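Local coordinates for MutT related protein (Methanosarcina mazei, PDB 3GRN), which probably hydrolyses nucleoside diphosphate-linked substrates as a MutT-like member of the Nudix family, its own substrate not being established, at residues A[12-15]-A[21-24]; A[57-60]-A[66-69]. One frame throughout, in Å; residues are numbered along the deposited sequence.

Contact 1 of 2, residues A[12-15]-A[21-24]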
ATOM      1  N   TYR A  12       9.028 -10.338   4.535  1.00 11.16           N
ATOM      2  CA  TYR A  12       8.681  -9.912   5.910  1.00 13.33           C
ATOM      3  C   TYR A  12       9.925  -9.579   6.726  1.00 10.55           C
ATOM      4  O   TYR A  12      11.029 -10.063   6.419  1.00 11.04           O
ATOM      5  CB  TYR A  12       7.825 -10.963   6.609  1.00 13.50           C
ATOM      6  CG  TYR A  12       6.499 -11.132   5.900  1.00 16.13           C
ATOM      7  CD1 TYR A  12       5.457 -10.228   6.132  1.00 18.80           C
ATOM      8  CD2 TYR A  12       6.304 -12.134   4.959  1.00 19.61           C
ATOM      9  CE1 TYR A  12       4.223 -10.337   5.479  1.00 20.24           C
ATOM     10  CE2 TYR A  12       5.056 -12.240   4.272  1.00 19.34           C
ATOM     11  CZ  TYR A  12       4.037 -11.322   4.541  1.00 20.90           C
ATOM     12  OH  TYR A  12       2.808 -11.401   3.910  1.00 25.39           O
ATOM     13  N   ALA A  13       9.744  -8.732   7.760  1.00 11.16           N
ATOM     14  CA  ALA A  13      10.874  -8.364   8.641  1.00 15.27           C
ATOM     15  C   ALA A  13      10.623  -8.776  10.071  1.00 13.81           C
ATOM     16  O   ALA A  13       9.519  -8.584  10.585  1.00 14.97           O
ATOM     17  CB  ALA A  13      11.127  -6.877   8.592  1.00 18.28           C
ATOM     18  N   LEU A  14      11.654  -9.343  10.701  1.00 15.30           N
ATOM     19  CA  LEU A  14      11.658  -9.601  12.141  1.00 15.10           C
ATOM     20  C   LEU A  14      12.356  -8.419  12.801  1.00 15.87           C
ATOM     21  O   LEU A  14      13.579  -8.266  12.699  1.00 18.31           O
ATOM     22  CB  LEU A  14      12.440 -10.870  12.486  1.00 16.58           C
ATOM     23  CG  LEU A  14      11.867 -12.194  12.026  1.00 18.61           C
ATOM     24  CD1 LEU A  14      12.844 -13.322  12.422  1.00 19.24           C
ATOM     25  CD2 LEU A  14      10.485 -12.449  12.602  1.00 21.60           C
ATOM     26  N   ILE A  15      11.568  -7.598  13.472  1.00 16.12           N
ATOM     27  CA  ILE A  15      12.087  -6.378  14.082  1.00 17.29           C
ATOM     28  C   ILE A  15      11.852  -6.490  15.569  1.00 14.43           C
ATOM     29  O   ILE A  15      10.708  -6.646  15.979  1.00 16.39           O
ATOM     30  CB  ILE A  15      11.362  -5.148  13.534  1.00 17.02           C
ATOM     31  CG1 ILE A  15      11.631  -5.018  12.030  1.00 22.01           C
ATOM     32  CG2 ILE A  15      11.789  -3.890  14.268  1.00 17.58           C
ATOM     33  CD1 ILE A  15      10.891  -3.908  11.373  1.00 21.21           C
ATOM     34  N   GLU A  21      11.426  -8.456  22.057  1.00 22.25           N
ATOM     35  CA  GLU A  21      10.069  -8.789  21.627  1.00 23.30           C
ATOM     36  C   GLU A  21       9.901  -8.373  20.162  1.00 20.79           C
ATOM     37  O   GLU A  21      10.463  -7.363  19.750  1.00 21.20           O
ATOM     38  CB  GLU A  21       9.023  -8.055  22.462  1.00 27.79           C
ATOM     39  CG  GLU A  21       9.067  -8.350  23.969  1.00 32.49           C
ATOM     40  CD  GLU A  21       8.167  -7.421  24.765  1.00 38.35           C
ATOM     41  OE1 GLU A  21       8.196  -6.191  24.506  1.00 39.90           O
ATOM     42  OE2 GLU A  21       7.426  -7.920  25.648  1.00 45.47           O
ATOM     43  N   PHE A  22       9.112  -9.138  19.411  1.00 22.56           N
ATOM     44  CA  PHE A  22       8.935  -8.913  17.964  1.00 18.17           C
ATOM     45  C   PHE A  22       7.765  -8.001  17.630  1.00 19.52           C
ATOM     46  O   PHE A  22       6.707  -8.083  18.236  1.00 18.70           O
ATOM     47  CB  PHE A  22       8.729 -10.246  17.232  1.00 17.83           C
ATOM     48  CG  PHE A  22       9.914 -11.171  17.315  1.00 19.46           C
ATOM     49  CD1 PHE A  22      10.937 -11.097  16.387  1.00 17.44           C
ATOM     50  CD2 PHE A  22       9.998 -12.116  18.336  1.00 26.28           C
ATOM     51  CE1 PHE A  22      12.037 -11.953  16.458  1.00 25.21           C
ATOM     52  CE2 PHE A  22      11.091 -12.970  18.423  1.00 27.49           C
ATOM     53  CZ  PHE A  22      12.106 -12.894  17.485  1.00 26.32           C
ATOM     54  N   LEU A  23       7.959  -7.173  16.615  1.00 15.87           N
ATOM     55  CA  LEU A  23       6.915  -6.263  16.153  1.00 16.77           C
ATOM     56  C   LEU A  23       5.882  -6.999  15.313  1.00 15.58           C
ATOM     57  O   LEU A  23       6.204  -7.530  14.234  1.00 14.85           O
ATOM     58  CB  LEU A  23       7.531  -5.112  15.336  1.00 14.39           C
ATOM     59  CG  LEU A  23       6.536  -4.064  14.801  1.00 13.36           C
ATOM     60  CD1 LEU A  23       5.644  -3.444  15.876  1.00 17.66           C
ATOM     61  CD2 LEU A  23       7.246  -2.987  13.959  1.00 13.47           C
ATOM     62  N   LEU A  24       4.639  -7.021  15.804  1.00 13.90           N
ATOM     63  CA  LEU A  24       3.508  -7.514  15.013  1.00 14.48           C
ATOM     64  C   LEU A  24       2.526  -6.378  14.728  1.00 16.74           C
ATOM     65  O   LEU A  24       2.411  -5.437  15.514  1.00 17.03           O
ATOM     66  CB  LEU A  24       2.776  -8.670  15.697  1.00 17.01           C
ATOM     67  CG  LEU A  24       3.612  -9.825  16.220  1.00 25.41           C
ATOM     68  CD1 LEU A  24       2.684 -10.913  16.738  1.00 21.73           C
ATOM     69  CD2 LEU A  24       4.517 -10.369  15.153  1.00 18.00           C
TER
HETATM   70  O   HOH W   1       8.786  -8.114  13.310  1.00 17.64           O

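Contact 2 of 2, residues A[57-60]-A[66-69]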
ATOM      1  N   ARG A  57      11.549  -0.988   2.010  1.00 12.94           N
ATOM      2  CA  ARG A  57      10.434  -0.170   1.499  1.00 15.30           C
ATOM      3  C   ARG A  57       9.153  -0.487   2.250  1.00 13.73           C
ATOM      4  O   ARG A  57       8.480   0.412   2.732  1.00 14.73           O
ATOM      5  CB  ARG A  57      10.233  -0.437   0.004  1.00 15.83           C
ATOM      6  CG  ARG A  57       9.029   0.294  -0.587  1.00 22.54           C
ATOM      7  CD  ARG A  57       8.749  -0.110  -2.037  1.00 23.08           C
ATOM      8  NE  ARG A  57       8.642  -1.561  -2.254  1.00 17.96           N
ATOM      9  CZ  ARG A  57       7.568  -2.309  -2.047  1.00 21.63           C
ATOM     10  NH1 ARG A  57       6.435  -1.801  -1.559  1.00 22.65           N
ATOM     11  NH2 ARG A  57       7.639  -3.610  -2.317  1.00 26.42           N
ATOM     12  N   GLU A  58       8.829  -1.776   2.371  1.00 12.10           N
ATOM     13  CA  GLU A  58       7.619  -2.203   3.097  1.00 13.78           C
ATOM     14  C   GLU A  58       7.641  -1.829   4.577  1.00 15.38           C
ATOM     15  O   GLU A  58       6.634  -1.377   5.122  1.00 14.20           O
ATOM     16  CB  GLU A  58       7.418  -3.701   2.915  1.00 16.58           C
ATOM     17  CG  GLU A  58       7.029  -4.029   1.471  1.00 14.37           C
ATOM     18  CD  GLU A  58       5.559  -3.790   1.119  1.00 34.51           C
ATOM     19  OE1 GLU A  58       4.757  -3.404   1.992  1.00 39.29           O
ATOM     20  OE2 GLU A  58       5.202  -4.008  -0.066  1.00 43.31           O
ATOM     21  N   VAL A  59       8.776  -2.020   5.220  1.00 12.65           N
ATOM     22  CA  VAL A  59       8.912  -1.675   6.630  1.00 11.47           C
ATOM     23  C   VAL A  59       8.748  -0.167   6.834  1.00 12.83           C
ATOM     24  O   VAL A  59       7.981   0.233   7.706  1.00 14.33           O
ATOM     25  CB  VAL A  59      10.217  -2.186   7.200  1.00 13.65           C
ATOM     26  CG1 VAL A  59      10.497  -1.550   8.551  1.00 13.88           C
ATOM     27  CG2 VAL A  59      10.114  -3.698   7.322  1.00 11.44           C
ATOM     28  N   TRP A  60       9.403   0.643   5.995  1.00 12.57           N
ATOM     29  CA  TRP A  60       9.243   2.104   6.112  1.00 15.11           C
ATOM     30  C   TRP A  60       7.794   2.546   5.932  1.00 12.59           C
ATOM     31  O   TRP A  60       7.267   3.280   6.774  1.00 14.97           O
ATOM     32  CB  TRP A  60      10.151   2.940   5.221  1.00 22.19           C
ATOM     33  CG  TRP A  60      10.102   4.382   5.761  1.00 28.75           C
ATOM     34  CD1 TRP A  60      10.732   4.861   6.898  1.00 23.54           C
ATOM     35  CD2 TRP A  60       9.304   5.461   5.271  1.00 28.95           C
ATOM     36  NE1 TRP A  60      10.398   6.184   7.105  1.00 27.56           N
ATOM     37  CE2 TRP A  60       9.528   6.576   6.126  1.00 36.66           C
ATOM     38  CE3 TRP A  60       8.433   5.609   4.185  1.00 37.06           C
ATOM     39  CZ2 TRP A  60       8.927   7.814   5.914  1.00 37.65           C
ATOM     40  CZ3 TRP A  60       7.828   6.848   3.990  1.00 31.88           C
ATOM     41  CH2 TRP A  60       8.081   7.929   4.845  1.00 34.38           C
ATOM     42  N   THR A  66      13.189   3.071   9.528  1.00 15.19           N
ATOM     43  CA  THR A  66      14.219   2.929   8.509  1.00 16.26           C
ATOM     44  C   THR A  66      15.144   1.797   8.953  1.00 28.63           C
ATOM     45  O   THR A  66      15.803   1.883  10.008  1.00 27.37           O
ATOM     46  CB  THR A  66      15.041   4.216   8.336  1.00 22.97           C
ATOM     47  OG1 THR A  66      14.175   5.289   7.965  1.00 25.64           O
ATOM     48  CG2 THR A  66      16.105   4.031   7.248  1.00 29.31           C
ATOM     49  N   MET A  67      15.149   0.730   8.159  1.00 24.24           N
ATOM     50  CA  MET A  67      15.953  -0.442   8.453  1.00 33.11           C
ATOM     51  C   MET A  67      16.875  -0.767   7.270  1.00 28.39           C
ATOM     52  O   MET A  67      16.500  -0.588   6.107  1.00 31.16           O
ATOM     53  CB  MET A  67      15.036  -1.632   8.824  1.00 31.42           C
ATOM     54  CG  MET A  67      14.479  -2.458   7.628  1.00 21.17           C
ATOM     55  SD  MET A  67      14.233  -4.163   8.132  1.00 41.51           S
ATOM     56  CE  MET A  67      13.667  -4.808   6.615  1.00 39.93           C
ATOM     57  N   VAL A  68      18.088  -1.218   7.572  1.00 32.95           N
ATOM     58  CA  VAL A  68      18.885  -1.936   6.590  1.00 34.92           C
ATOM     59  C   VAL A  68      18.774  -3.426   6.947  1.00 34.61           C
ATOM     60  O   VAL A  68      19.118  -3.834   8.061  1.00 33.71           O
ATOM     61  CB  VAL A  68      20.357  -1.395   6.439  1.00 40.39           C
ATOM     62  CG1 VAL A  68      21.032  -1.156   7.781  1.00 48.71           C
ATOM     63  CG2 VAL A  68      21.201  -2.314   5.546  1.00 45.88           C
ATOM     64  N   PRO A  69      18.204  -4.222   6.026  1.00 32.60           N
ATOM     65  CA  PRO A  69      17.929  -5.632   6.305  1.00 28.07           C
ATOM     66  C   PRO A  69      19.219  -6.398   6.557  1.00 29.33           C
ATOM     67  O   PRO A  69      20.201  -6.189   5.845  1.00 30.41           O
ATOM     68  CB  PRO A  69      17.279  -6.126   5.007  1.00 31.03           C
ATOM     69  CG  PRO A  69      16.829  -4.886   4.302  1.00 34.84           C
ATOM     70  CD  PRO A  69      17.782  -3.825   4.670  1.00 33.76           C
TER

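Contact 1 of 2, residues A[12-15]-A[21-24]
Ile15 and Leu23 meet where two strands, consecutive along the chain and joined by a short loop, come together at their near ends. The backbone evidence is one hydrogen bond: Leu23 N donates to Ile15 O at 2.9 Å (N-H...O 153°). The same oxygen lies 3.5 Å from Phe22 CA in a CA-H...O contact. From this point the strands splay, their short axes making 133°, and a water fills the widening gap. It donates to Ala13 O and Leu23 O and accepts from Ile15 N at 2.8 Å, which satisfies three buried backbone atoms in place of a second direct rung.

The side chains pack on two levels. On one, Ile15 CB and Leu23 CB are 4.2 Å apart; Leu23 CB also sits 3.6 Å from Ile15 O. On the other, Phe22 leaves its backbone with CG anti to the carbonyl carbon (chi1 -63°) and crosses Leu14 at a slant, bringing the CD1-CE1 side of its ring to Leu14 CB and CD2, with Leu14 CD2 to Phe22 CD1 at 4.0 Å. With an alanine in place of Phe22, Leu14 CB and CD2 would probably lose their cover and Phe130 its edge-to-face partner.

The two levels face different helices. Phe22 makes an edge-to-face stack with Phe130 of helix 124-137, whereas Ile15 and Leu23 rest on Val59 and Thr63 of helix 51-63, consistent with the alpha-beta-alpha sandwich of Nudix proteins. Strand 38-44 lies between the two strands in the sheet, Pro41 bonding to the backbone of Ala13, and strand 105-111 brings Tyr108 and Trp110 against Leu23.

Contact 2 of 2, residues A[57-60]-A[66-69]
Met67 lies against Val59 of the Nudix-box helix, the helix 51-63 that carries the REVWEET part of the family signature, just after the chain leaves that helix and turns back beside it. Its CG occupies the place between the backbone N and the carbonyl carbon (chi1 85°), and the chain beyond is extended, so that it reaches past Val59 with the two side chains at about a right angle. From the root outward, Met67 CB is 4.5 Å from Val59 CG1, a loose approach, and Met67 CG closes on the same methyl to 4.2 Å. Met67 SD passes on to the other branch, 4.2 Å from Val59 CG2, and Met67 CE ends against that methyl at 3.8 Å. Both valine branches are therefore touched in turn, and the thioether is buried in an apolar setting to which Val55, on the same helix, also contributes.

No hydrogen bond crosses between the segments. On the helix, Arg57 NH1 forms a salt bridge with Glu58 OE2 at 2.9 Å, though as a hydrogen bond it is bent and weak; Arg57 NE pairs with Glu49 as well, and a glycerol, probably from the crystallisation liquor, bonds to Glu58 OE2. Trp60 packs on Glu82 of the second subunit, which places this turn of the helix near the dimer partner. Toward the surface the indole and Thr66 cross at a slant: Thr66 OG1 comes to 3.6 Å from Trp60 CD1, whereas Trp60 NE1 is 4.0 Å from that hydroxyl.

Overall arrangement
The centres of contact 1 and contact 2 are about 12 Å apart, and they follow one another along the chain, yet their side chains meet directly. Val59 joins them: its CG2 lies 3.6 Å from Ala13 CB, and its CG1 lies 3.7 Å from Ile15 CD1. Met67 adds a third touch, CE to Ala13 CB at 3.8 Å. The valine of contact 2 thus packs the Nudix-box helix onto strand 7-16 of contact 1, inside one hydrophobic layer. Glutamates of this box bind metal in Nudix hydrolases generally; Glu58, next to Val59 in sequence, belongs to it, so the packing layer probably backs the catalytic region.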